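Local coordinates for protein CaaX farnesyltransferase beta subunit Ram1 (Aspergillus fumigatus, PDB 4L9P) that probably supplies the peptide-binding, zinc-dependent half of the heterodimeric enzyme that transfers a farnesyl group from farnesyl diphosphate to a cysteine near a protein's C-terminus, at residues G246-E249 with D250-A254; L342-L345 with S346-Y350; V397-L400 with Y401-G405; H433-Y436 with A437-L441. All blocks are in the same frame, centred on the assembly; numbering follows the deposited sequence.

Contact 1 of 4, residues G246-E249 with D250-A254. With FII ([(3,7,11-trimethyl-dodeca-2,6,10-trienyloxycarbamoyl)-methyl]-phosphonic acid), chain Q.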
loop_
_atom_site.group_PDB
_atom_site.type_symbol
_atom_site.label_atom_id
_atom_site.label_comp_id
_atom_site.label_asym_id
_atom_site.label_seq_id
_atom_site.Cartn_x
_atom_site.Cartn_y
_atom_site.Cartn_z
ATOM N N GLY B 246 -16.718 12.639 2.996
ATOM C CA GLY B 246 -16.585 13.312 1.710
ATOM C C GLY B 246 -15.307 12.950 0.966
ATOM O O GLY B 246 -15.094 13.459 -0.114
ATOM N N GLY B 247 -14.479 12.072 1.548
ATOM C CA GLY B 247 -13.207 11.681 0.929
ATOM C C GLY B 247 -13.278 10.376 0.167
ATOM O O GLY B 247 -14.304 9.707 0.056
ATOM N N GLU B 248 -12.128 9.992 -0.348
ATOM C CA GLU B 248 -12.030 8.793 -1.177
ATOM C C GLU B 248 -12.191 7.487 -0.357
ATOM O O GLU B 248 -11.898 7.428 0.862
ATOM C CB GLU B 248 -10.671 8.709 -1.923
ATOM C CG GLU B 248 -9.445 8.681 -0.998
ATOM C CD GLU B 248 -8.888 10.056 -0.560
ATOM O OE1 GLU B 248 -9.596 11.073 -0.614
ATOM O OE2 GLU B 248 -7.709 10.111 -0.148
ATOM N N GLU B 249 -12.660 6.453 -1.059
ATOM C CA GLU B 249 -12.777 5.094 -0.501
ATOM C C GLU B 249 -11.720 4.201 -1.116
ATOM O O GLU B 249 -11.729 3.949 -2.309
ATOM C CB GLU B 249 -14.159 4.542 -0.810
ATOM C CG GLU B 249 -14.340 3.134 -0.180
ATOM C CD GLU B 249 -15.667 2.509 -0.398
ATOM O OE1 GLU B 249 -16.569 3.083 -1.063
ATOM O OE2 GLU B 249 -15.838 1.358 0.095
ATOM N N ASP B 250 -10.885 3.644 -0.230
ATOM C CA ASP B 250 -9.850 2.692 -0.683
ATOM C C ASP B 250 -9.417 1.903 0.516
ATOM O O ASP B 250 -9.867 2.153 1.636
ATOM C CB ASP B 250 -8.689 3.407 -1.431
ATOM C CG ASP B 250 -7.931 4.373 -0.567
ATOM O OD1 ASP B 250 -7.611 4.011 0.577
ATOM O OD2 ASP B 250 -7.645 5.516 -1.042
ATOM N N VAL B 251 -8.584 0.900 0.251
ATOM C CA VAL B 251 -8.270 -0.041 1.320
ATOM C C VAL B 251 -7.436 0.585 2.453
ATOM O O VAL B 251 -7.460 0.016 3.545
ATOM C CB VAL B 251 -7.568 -1.287 0.784
ATOM C CG1 VAL B 251 -8.493 -2.085 -0.222
ATOM C CG2 VAL B 251 -6.230 -0.917 0.234
ATOM N N ARG B 252 -6.780 1.740 2.267
ATOM C CA ARG B 252 -6.240 2.493 3.422
ATOM C C ARG B 252 -7.295 2.819 4.396
ATOM O O ARG B 252 -7.075 2.748 5.619
ATOM C CB ARG B 252 -5.711 3.898 3.058
ATOM C CG ARG B 252 -4.596 3.796 2.186
ATOM C CD ARG B 252 -4.234 5.316 1.776
ATOM N NE ARG B 252 -5.332 5.927 1.043
ATOM C CZ ARG B 252 -5.699 7.226 1.145
ATOM N NH1 ARG B 252 -5.042 8.100 1.896
ATOM N NH2 ARG B 252 -6.697 7.606 0.471
ATOM N N GLY B 253 -8.447 3.241 3.925
ATOM C CA GLY B 253 -9.557 3.578 4.796
ATOM C C GLY B 253 -9.944 2.396 5.632
ATOM O O GLY B 253 -10.069 2.532 6.859
ATOM N N ALA B 254 -10.097 1.222 4.992
ATOM C CA ALA B 254 -10.491 0.049 5.724
ATOM C C ALA B 254 -9.435 -0.337 6.783
ATOM O O ALA B 254 -9.764 -0.615 7.934
ATOM C CB ALA B 254 -10.703 -1.112 4.781
HETATM C C1 FII Q . -1.668 2.783 5.991
HETATM C C2 FII Q . -1.395 3.537 4.716
HETATM C C6 FII Q . -1.863 4.931 4.691
HETATM C C10 FII Q . -1.070 2.756 3.509
HETATM C C11 FII Q . -0.859 3.375 2.128
HETATM C C12 FII Q . 0.677 3.491 1.903
HETATM C C15 FII Q . 1.165 3.648 0.466
HETATM C C18 FII Q . 2.658 3.768 0.191
HETATM C C22 FII Q . 0.137 4.120 -0.513
HETATM C C23 FII Q . 0.516 3.913 -1.972
HETATM C C24 FII Q . -0.406 4.623 -2.889
HETATM C C27 FII Q . 0.216 4.786 -4.239
HETATM C C30 FII Q . -0.050 3.649 -5.209
HETATM C C34 FII Q . 0.394 6.191 -4.673
HETATM C C35 FII Q . 0.740 6.567 -6.099
HETATM O O36 FII Q . 2.035 7.136 -6.174
HETATM N N42 FII Q . 3.052 6.374 -5.667
HETATM C C43 FII Q . 3.780 5.718 -6.671
HETATM O O44 FII Q . 3.522 5.762 -7.883
HETATM C C45 FII Q . 4.966 4.936 -6.125
HETATM P P46 FII Q . 5.362 3.386 -7.089
HETATM O O49 FII Q . 4.069 2.690 -7.289
HETATM O O50 FII Q . 6.084 3.790 -8.338
HETATM O O51 FII Q . 6.293 2.639 -6.111
HETATM O O HOH W 1 -6.132 10.879 1.843
#
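Arg252 and Glu248 meet in a salt bridge that shows how a short acidic loop can present an arginine to a binding pocket. NH2 of Arg252 donates to OE2 of Glu248 over 2.8 Å, taking the anti lone pair of that oxygen, and the carboxylate and guanidinium planes are nearly coplanar (19° apart). Asp250 holds the same arginine side-on: its OD2 offers the syn lone pair to Arg252 NH2 at 2.7 Å, while its OD1 accepts from Arg252 NE at 3.0 Å. NH2 is thus shared between two carboxylates, and the arginine probably offsets the like charges of Glu248 and Asp250. A water closes a further loop, donating to Glu248 OE2 at 2.7 Å and accepting from Arg252 NH1 at 3.0 Å.

Asp250 also sits at the N-cap of the helix, where OD1 accepts a weak bond from Arg252 N. The bend of the arginine at chi3 (-63°) turns the guanidinium back toward this cap, while the aliphatic part lies beside the isoprenoid analogue, CG lying 3.8 Å from C11 of FII. Further out, NH1 bonds to the backbone of the bound peptide, and Tyr123 of the alpha subunit makes a cation-pi contact with the guanidinium. The network thereby joins the loop after helix 224-234 to the start of helix 251-263, with Val251 packed against helices 288-293 and 312-323.

Contact 2 of 4, residues L342-L345 with S346-Y350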
loop_
_atom_site.group_PDB
_atom_site.type_symbol
_atom_site.label_atom_id
_atom_site.label_comp_id
_atom_site.label_asym_id
_atom_site.label_seq_id
_atom_site.Cartn_x
_atom_site.Cartn_y
_atom_site.Cartn_z
ATOM N N LEU B 342 0.392 -15.408 -4.094
ATOM C CA LEU B 342 1.774 -15.775 -3.704
ATOM C C LEU B 342 2.845 -15.461 -4.780
ATOM O O LEU B 342 3.835 -14.820 -4.478
ATOM C CB LEU B 342 1.832 -17.261 -3.310
ATOM C CG LEU B 342 2.068 -17.688 -1.952
ATOM C CD1 LEU B 342 2.337 -19.238 -2.109
ATOM C CD2 LEU B 342 3.245 -17.053 -1.304
ATOM N N PRO B 343 2.633 -15.860 -6.049
ATOM C CA PRO B 343 3.677 -15.552 -7.025
ATOM C C PRO B 343 3.765 -14.052 -7.261
ATOM O O PRO B 343 4.890 -13.606 -7.499
ATOM C CB PRO B 343 3.249 -16.301 -8.306
ATOM C CG PRO B 343 1.754 -16.683 -8.100
ATOM C CD PRO B 343 1.634 -16.818 -6.569
ATOM N N TRP B 344 2.637 -13.308 -7.210
ATOM C CA TRP B 344 2.783 -11.857 -7.434
ATOM C C TRP B 344 3.589 -11.212 -6.286
ATOM O O TRP B 344 4.428 -10.320 -6.506
ATOM C CB TRP B 344 1.365 -11.271 -7.489
ATOM C CG TRP B 344 1.378 -9.762 -7.582
ATOM C CD1 TRP B 344 1.476 -8.993 -8.730
ATOM C CD2 TRP B 344 1.276 -8.862 -6.488
ATOM N NE1 TRP B 344 1.442 -7.640 -8.380
ATOM C CE2 TRP B 344 1.339 -7.528 -7.013
ATOM C CE3 TRP B 344 1.185 -9.057 -5.100
ATOM C CZ2 TRP B 344 1.201 -6.394 -6.201
ATOM C CZ3 TRP B 344 1.057 -7.924 -4.288
ATOM C CH2 TRP B 344 1.118 -6.597 -4.840
ATOM N N LEU B 345 3.342 -11.670 -5.052
ATOM C CA LEU B 345 4.113 -11.144 -3.908
ATOM C C LEU B 345 5.583 -11.532 -4.048
ATOM O O LEU B 345 6.472 -10.669 -3.891
ATOM C CB LEU B 345 3.519 -11.704 -2.621
ATOM C CG LEU B 345 3.907 -10.955 -1.380
ATOM C CD1 LEU B 345 3.253 -9.517 -1.382
ATOM C CD2 LEU B 345 3.390 -11.712 -0.139
ATOM N N SER B 346 5.845 -12.791 -4.437
ATOM C CA SER B 346 7.226 -13.204 -4.655
ATOM C C SER B 346 7.903 -12.365 -5.743
ATOM O O SER B 346 9.083 -11.946 -5.589
ATOM C CB SER B 346 7.167 -14.696 -5.012
ATOM O OG SER B 346 8.440 -15.146 -5.499
ATOM N N ALA B 347 7.150 -12.046 -6.803
ATOM C CA ALA B 347 7.723 -11.298 -7.916
ATOM C C ALA B 347 8.011 -9.822 -7.581
ATOM O O ALA B 347 8.589 -9.122 -8.407
ATOM C CB ALA B 347 6.725 -11.332 -9.125
ATOM N N ARG B 348 7.602 -9.354 -6.409
ATOM C CA ARG B 348 7.971 -7.979 -6.043
ATOM C C ARG B 348 9.466 -7.793 -5.834
ATOM O O ARG B 348 9.968 -6.662 -5.916
ATOM C CB ARG B 348 7.277 -7.559 -4.715
ATOM C CG ARG B 348 5.724 -7.720 -4.711
ATOM C CD ARG B 348 4.933 -6.472 -5.284
ATOM N NE ARG B 348 5.539 -5.960 -6.509
ATOM C CZ ARG B 348 5.465 -6.557 -7.695
ATOM N NH1 ARG B 348 6.129 -6.035 -8.743
ATOM N NH2 ARG B 348 4.760 -7.688 -7.817
ATOM N N GLN B 349 10.194 -8.886 -5.543
ATOM C CA GLN B 349 11.603 -8.724 -5.173
ATOM C C GLN B 349 12.479 -8.881 -6.422
ATOM O O GLN B 349 12.254 -9.818 -7.218
ATOM C CB GLN B 349 11.957 -9.837 -4.158
ATOM C CG GLN B 349 13.265 -9.530 -3.443
ATOM C CD GLN B 349 13.501 -10.418 -2.266
ATOM O OE1 GLN B 349 12.903 -11.514 -2.167
ATOM N NE2 GLN B 349 14.396 -9.980 -1.381
ATOM N N TYR B 350 13.465 -7.991 -6.554
ATOM C CA TYR B 350 14.379 -7.999 -7.738
ATOM C C TYR B 350 15.813 -8.353 -7.317
ATOM O O TYR B 350 16.200 -8.112 -6.180
ATOM C CB TYR B 350 14.437 -6.581 -8.354
ATOM C CG TYR B 350 13.119 -6.055 -8.916
ATOM C CD1 TYR B 350 11.971 -6.838 -9.038
ATOM C CD2 TYR B 350 13.120 -4.770 -9.380
ATOM C CE1 TYR B 350 10.775 -6.267 -9.609
ATOM C CE2 TYR B 350 11.936 -4.198 -9.927
ATOM C CZ TYR B 350 10.809 -4.957 -10.001
ATOM O OH TYR B 350 9.623 -4.454 -10.539
#
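Helix 338-346 runs out here, with Ser346 N bonded to Leu342 O (2.9 Å) and Ala347 N to Pro343 O (2.8 Å), before a type I turn from Ser346 to Gln349 leads the chain away. Arg348 N follows with a bond of 3.1 Å to Leu345 O.

The side chain of Arg348 doubles back over the indole of Trp344. Two successive bends, at chi2 (-87°) and chi3 (44°), fold it so that CD rests on the face of the six-membered ring, 4.0 Å from its centroid in a CH-pi contact. The guanidinium lies off-centre over the five-membered ring as a cation-pi partner, its plane inclined to the indole by 35°. NH2 lies over the indole face toward its rim, 3.4 Å from Trp344 NE1; both are donors and do not bond to each other, and NH2 gives only a weak hydrogen bond to Trp344 O. Beyond the pair, NH1 of Arg348 is bonded to Ser357 OG, and Ser346 OG accepts from Arg342 of the alpha subunit.

This is an arginine-on-tryptophan cation-pi pair four residues apart, placed where a helix of the alpha-alpha toroid ends at the interface between the two subunits.

Contact 3 of 4, residues V397-L400 with Y401-G405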
loop_
_atom_site.group_PDB
_atom_site.type_symbol
_atom_site.label_atom_id
_atom_site.label_comp_id
_atom_site.label_asym_id
_atom_site.label_seq_id
_atom_site.Cartn_x
_atom_site.Cartn_y
_atom_site.Cartn_z
ATOM N N VAL B 397 6.157 -23.283 6.362
ATOM C CA VAL B 397 6.619 -23.084 4.988
ATOM C C VAL B 397 7.897 -22.224 4.984
ATOM O O VAL B 397 8.612 -22.189 3.969
ATOM C CB VAL B 397 5.523 -22.401 4.082
ATOM C CG1 VAL B 397 4.274 -23.272 3.941
ATOM C CG2 VAL B 397 5.141 -20.969 4.602
ATOM N N GLY B 398 8.240 -21.593 6.121
ATOM C CA GLY B 398 9.449 -20.783 6.215
ATOM C C GLY B 398 9.226 -19.459 5.463
ATOM O O GLY B 398 8.097 -19.049 5.148
ATOM N N ASN B 399 10.329 -18.799 5.124
ATOM C CA ASN B 399 10.289 -17.521 4.428
ATOM C C ASN B 399 10.315 -17.773 2.964
ATOM O O ASN B 399 11.210 -18.473 2.479
ATOM C CB ASN B 399 11.480 -16.685 4.848
ATOM C CG ASN B 399 11.429 -16.395 6.292
ATOM O OD1 ASN B 399 10.401 -15.838 6.757
ATOM N ND2 ASN B 399 12.473 -16.825 7.055
ATOM N N LEU B 400 9.327 -17.247 2.256
ATOM C CA LEU B 400 9.164 -17.502 0.839
ATOM C C LEU B 400 9.776 -16.429 -0.079
ATOM O O LEU B 400 9.514 -16.437 -1.255
ATOM C CB LEU B 400 7.666 -17.749 0.522
ATOM C CG LEU B 400 7.115 -19.021 1.223
ATOM C CD1 LEU B 400 5.616 -19.150 0.849
ATOM C CD2 LEU B 400 7.872 -20.285 0.859
ATOM N N TYR B 401 10.565 -15.525 0.487
ATOM C CA TYR B 401 11.260 -14.454 -0.209
ATOM C C TYR B 401 12.716 -14.520 0.310
ATOM O O TYR B 401 13.038 -15.332 1.190
ATOM C CB TYR B 401 10.660 -13.061 0.109
ATOM C CG TYR B 401 10.807 -12.679 1.556
ATOM C CD1 TYR B 401 9.999 -13.200 2.538
ATOM C CD2 TYR B 401 11.766 -11.738 1.915
ATOM C CE1 TYR B 401 10.152 -12.853 3.888
ATOM C CE2 TYR B 401 11.916 -11.341 3.270
ATOM C CZ TYR B 401 11.106 -11.893 4.254
ATOM O OH TYR B 401 11.310 -11.483 5.582
ATOM N N SER B 402 13.580 -13.653 -0.226
ATOM C CA SER B 402 14.991 -13.619 0.161
ATOM C C SER B 402 15.235 -12.581 1.242
ATOM O O SER B 402 15.317 -11.366 0.970
ATOM C CB SER B 402 15.874 -13.322 -1.079
ATOM O OG SER B 402 17.229 -13.171 -0.639
ATOM N N ARG B 403 15.443 -13.050 2.475
ATOM C CA ARG B 403 15.818 -12.132 3.548
ATOM C C ARG B 403 17.193 -11.510 3.297
ATOM O O ARG B 403 17.414 -10.330 3.596
ATOM C CB ARG B 403 15.791 -12.855 4.915
ATOM C CG ARG B 403 14.373 -13.219 5.400
ATOM C CD ARG B 403 14.431 -13.819 6.894
ATOM N NE ARG B 403 15.238 -14.986 7.036
ATOM C CZ ARG B 403 16.237 -15.121 7.889
ATOM N NH1 ARG B 403 16.559 -14.162 8.817
ATOM N NH2 ARG B 403 16.882 -16.271 7.887
ATOM N N GLU B 404 18.093 -12.286 2.702
ATOM C CA GLU B 404 19.423 -11.768 2.376
ATOM C C GLU B 404 19.261 -10.572 1.415
ATOM O O GLU B 404 19.882 -9.542 1.624
ATOM C CB GLU B 404 20.257 -12.864 1.673
ATOM C CG GLU B 404 21.569 -12.305 1.128
ATOM C CD GLU B 404 22.533 -13.326 0.548
ATOM O OE1 GLU B 404 22.137 -14.500 0.424
ATOM O OE2 GLU B 404 23.705 -12.938 0.313
ATOM N N GLY B 405 18.500 -10.770 0.331
ATOM C CA GLY B 405 18.346 -9.676 -0.635
ATOM C C GLY B 405 17.786 -8.403 -0.020
ATOM O O GLY B 405 18.287 -7.294 -0.235
HETATM O O HOH W 2 9.569 -12.742 7.160
#
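Asn399 packs against Tyr401 and Arg403 in the loop that leads into an N-capped helix of the alpha-alpha toroid, an example of side chains packed around a helix start. Tyr401 comes first. Its ring lies alongside the Asn399 side chain, the ring and amide planes 68° apart, and CE1 is 4.1 Å from Asn399 OD1. A chi1 of 64° sets the ring between the backbone N and the carbonyl carbon and turns it back along Asn399. Farther from the backbone the two residues share a water, 2.7 Å from Tyr401 OH and donating to Asn399 OD1 at 3.2 Å. The ring also stacks with Trp376 of helix 375-384.

Ser402 is the N-cap residue of helix 403-413. Arg403, in the first turn, crosses the asparagine amide, with CD 3.6 Å from Asn399 ND2. Its NE and that ND2 are both donors and make no bond to each other; instead they converge on one carboxylate, NE forming a salt bridge with Asp481 OD1 and ND2 a hydrogen bond with Asp481 OD2. A single acid thus ties the loop to the helix. At Gly405 the cap is completed: its backbone N donates to Ser402 OG over 2.9 Å, with an N-H...O angle of 163°.

Contact 4 of 4, residues H433-Y436 with A437-L441. With ZN (zinc ion), chain J.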
loop_
_atom_site.group_PDB
_atom_site.type_symbol
_atom_site.label_atom_id
_atom_site.label_comp_id
_atom_site.label_asym_id
_atom_site.label_seq_id
_atom_site.Cartn_x
_atom_site.Cartn_y
_atom_site.Cartn_z
ATOM N N HIS B 433 10.592 7.065 4.890
ATOM C CA HIS B 433 11.483 6.020 4.399
ATOM C C HIS B 433 12.354 5.447 5.529
ATOM O O HIS B 433 12.696 4.260 5.495
ATOM C CB HIS B 433 12.289 6.511 3.202
ATOM C CG HIS B 433 11.434 6.505 1.958
ATOM N ND1 HIS B 433 10.834 7.646 1.457
ATOM C CD2 HIS B 433 11.041 5.465 1.188
ATOM C CE1 HIS B 433 10.067 7.287 0.415
ATOM N NE2 HIS B 433 10.170 5.972 0.242
ATOM N N THR B 434 12.724 6.267 6.487
ATOM C CA THR B 434 13.527 5.792 7.612
ATOM C C THR B 434 12.678 4.826 8.452
ATOM O O THR B 434 13.124 3.685 8.755
ATOM C CB THR B 434 13.989 6.989 8.489
ATOM O OG1 THR B 434 14.786 7.847 7.683
ATOM C CG2 THR B 434 14.808 6.490 9.677
ATOM N N CYS B 435 11.457 5.227 8.822
ATOM C CA CYS B 435 10.613 4.303 9.557
ATOM C C CYS B 435 10.411 2.948 8.843
ATOM O O CYS B 435 10.555 1.854 9.459
ATOM C CB CYS B 435 9.234 4.987 9.764
ATOM S SG CYS B 435 7.949 3.939 10.471
ATOM N N TYR B 436 10.012 3.005 7.564
ATOM C CA TYR B 436 9.611 1.756 6.921
ATOM C C TYR B 436 10.788 0.880 6.468
ATOM O O TYR B 436 10.642 -0.345 6.487
ATOM C CB TYR B 436 8.592 2.013 5.792
ATOM C CG TYR B 436 7.266 2.462 6.406
ATOM C CD1 TYR B 436 6.580 1.677 7.360
ATOM C CD2 TYR B 436 6.704 3.692 6.053
ATOM C CE1 TYR B 436 5.354 2.049 7.899
ATOM C CE2 TYR B 436 5.501 4.080 6.598
ATOM C CZ TYR B 436 4.811 3.293 7.505
ATOM O OH TYR B 436 3.604 3.696 8.059
ATOM N N ALA B 437 11.951 1.471 6.154
ATOM C CA ALA B 437 13.128 0.614 5.918
ATOM C C ALA B 437 13.544 -0.075 7.223
ATOM O O ALA B 437 13.852 -1.271 7.192
ATOM C CB ALA B 437 14.285 1.416 5.379
ATOM N N LEU B 438 13.494 0.639 8.354
ATOM C CA LEU B 438 13.815 -0.002 9.636
ATOM C C LEU B 438 12.798 -1.077 9.976
ATOM O O LEU B 438 13.130 -2.133 10.491
ATOM C CB LEU B 438 13.917 1.033 10.752
ATOM C CG LEU B 438 15.131 1.983 10.626
ATOM C CD1 LEU B 438 14.944 3.096 11.666
ATOM C CD2 LEU B 438 16.443 1.246 10.888
ATOM N N THR B 439 11.521 -0.812 9.685
ATOM C CA THR B 439 10.462 -1.771 10.007
ATOM C C THR B 439 10.720 -3.074 9.232
ATOM O O THR B 439 10.655 -4.187 9.771
ATOM C CB THR B 439 9.088 -1.176 9.652
ATOM O OG1 THR B 439 8.798 -0.083 10.532
ATOM C CG2 THR B 439 8.012 -2.209 9.843
ATOM N N GLY B 440 11.046 -2.963 7.942
ATOM C CA GLY B 440 11.365 -4.135 7.146
ATOM C C GLY B 440 12.624 -4.863 7.592
ATOM O O GLY B 440 12.626 -6.094 7.570
ATOM N N LEU B 441 13.663 -4.122 8.002
ATOM C CA LEU B 441 14.843 -4.782 8.526
ATOM C C LEU B 441 14.452 -5.577 9.784
ATOM O O LEU B 441 14.923 -6.701 9.994
ATOM C CB LEU B 441 15.882 -3.720 8.825
ATOM C CG LEU B 441 17.224 -4.354 9.363
ATOM C CD1 LEU B 441 17.874 -5.384 8.398
ATOM C CD2 LEU B 441 18.172 -3.160 9.641
HETATM ZN ZN ZN J . 8.892 4.892 -0.914
#
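Successive turns of one buried alpha-helix meet here, in helix 431-444 of the alpha-alpha toroid, with the zinc ligand His433 on the first of them. The backbone pattern is regular: Ala437 N bonds to His433 O, Leu438 N to Thr434 O, Thr439 N to Cys435 O and Gly440 N to Tyr436 O.

On this frame Thr439 adds a side-chain bond. Its OG1 stands beside the backbone N (chi1 -68°), which directs the hydroxyl back to the preceding turn, where it donates to Cys435 O over 2.8 Å. Cys435 O therefore takes two donors, the backbone N of Thr439 at 2.8 Å and, from above the carbonyl plane, the hydroxyl. One turn links apolar branches too: Thr434 and Leu438 run side by side, CG2 to CD1 at 3.9 Å, while Thr434 OG1 is bonded to Asp430 O. Cys435 SG sits 4.0 Å above the centre of one face of the Tyr436 ring. That ring also meets those of Trp371, His370, Tyr432 and Trp157; Trp371 and Tyr432 line the FII pocket, and the Tyr436 side chain itself is about 6 Å from FII at the nearest atoms.

At the opposite end of the segment pair from Leu441, which packs on helix 403-413, His433 NE2 binds the zinc ion at 2.0 Å. Asp365, Cys367 and the bound peptide complete the site. Since the imidazole coordinates through NE2 and its ND1 is hydrogen-bonded elsewhere, both ring nitrogens are engaged, which should restrict rotation of the ring and fix the direction from which this helix offers its nitrogen to the metal.

How the contacts relate
The four contacts follow one another along the chain without interleaving, and all lie within the alpha-alpha toroid domain. Contacts 2 and 3 are neighbours, their centres 11 Å apart: Gln349 NE2 probably bonds to Ser402 O at 2.9 Å, so the exit of helix 338-346 is joined to the entrance of helix 403-413. Contact 4 lies on the next helix, 431-444, its centre 17 Å from that of contact 3. Contact 1 lies across the chain's centre from contact 3, the two centres 32 Å apart. Contacts 1 and 4 do not touch, yet they reach one active centre, contact 1 bordering the isoprenoid analogue and peptide, contact 4 the zinc ion.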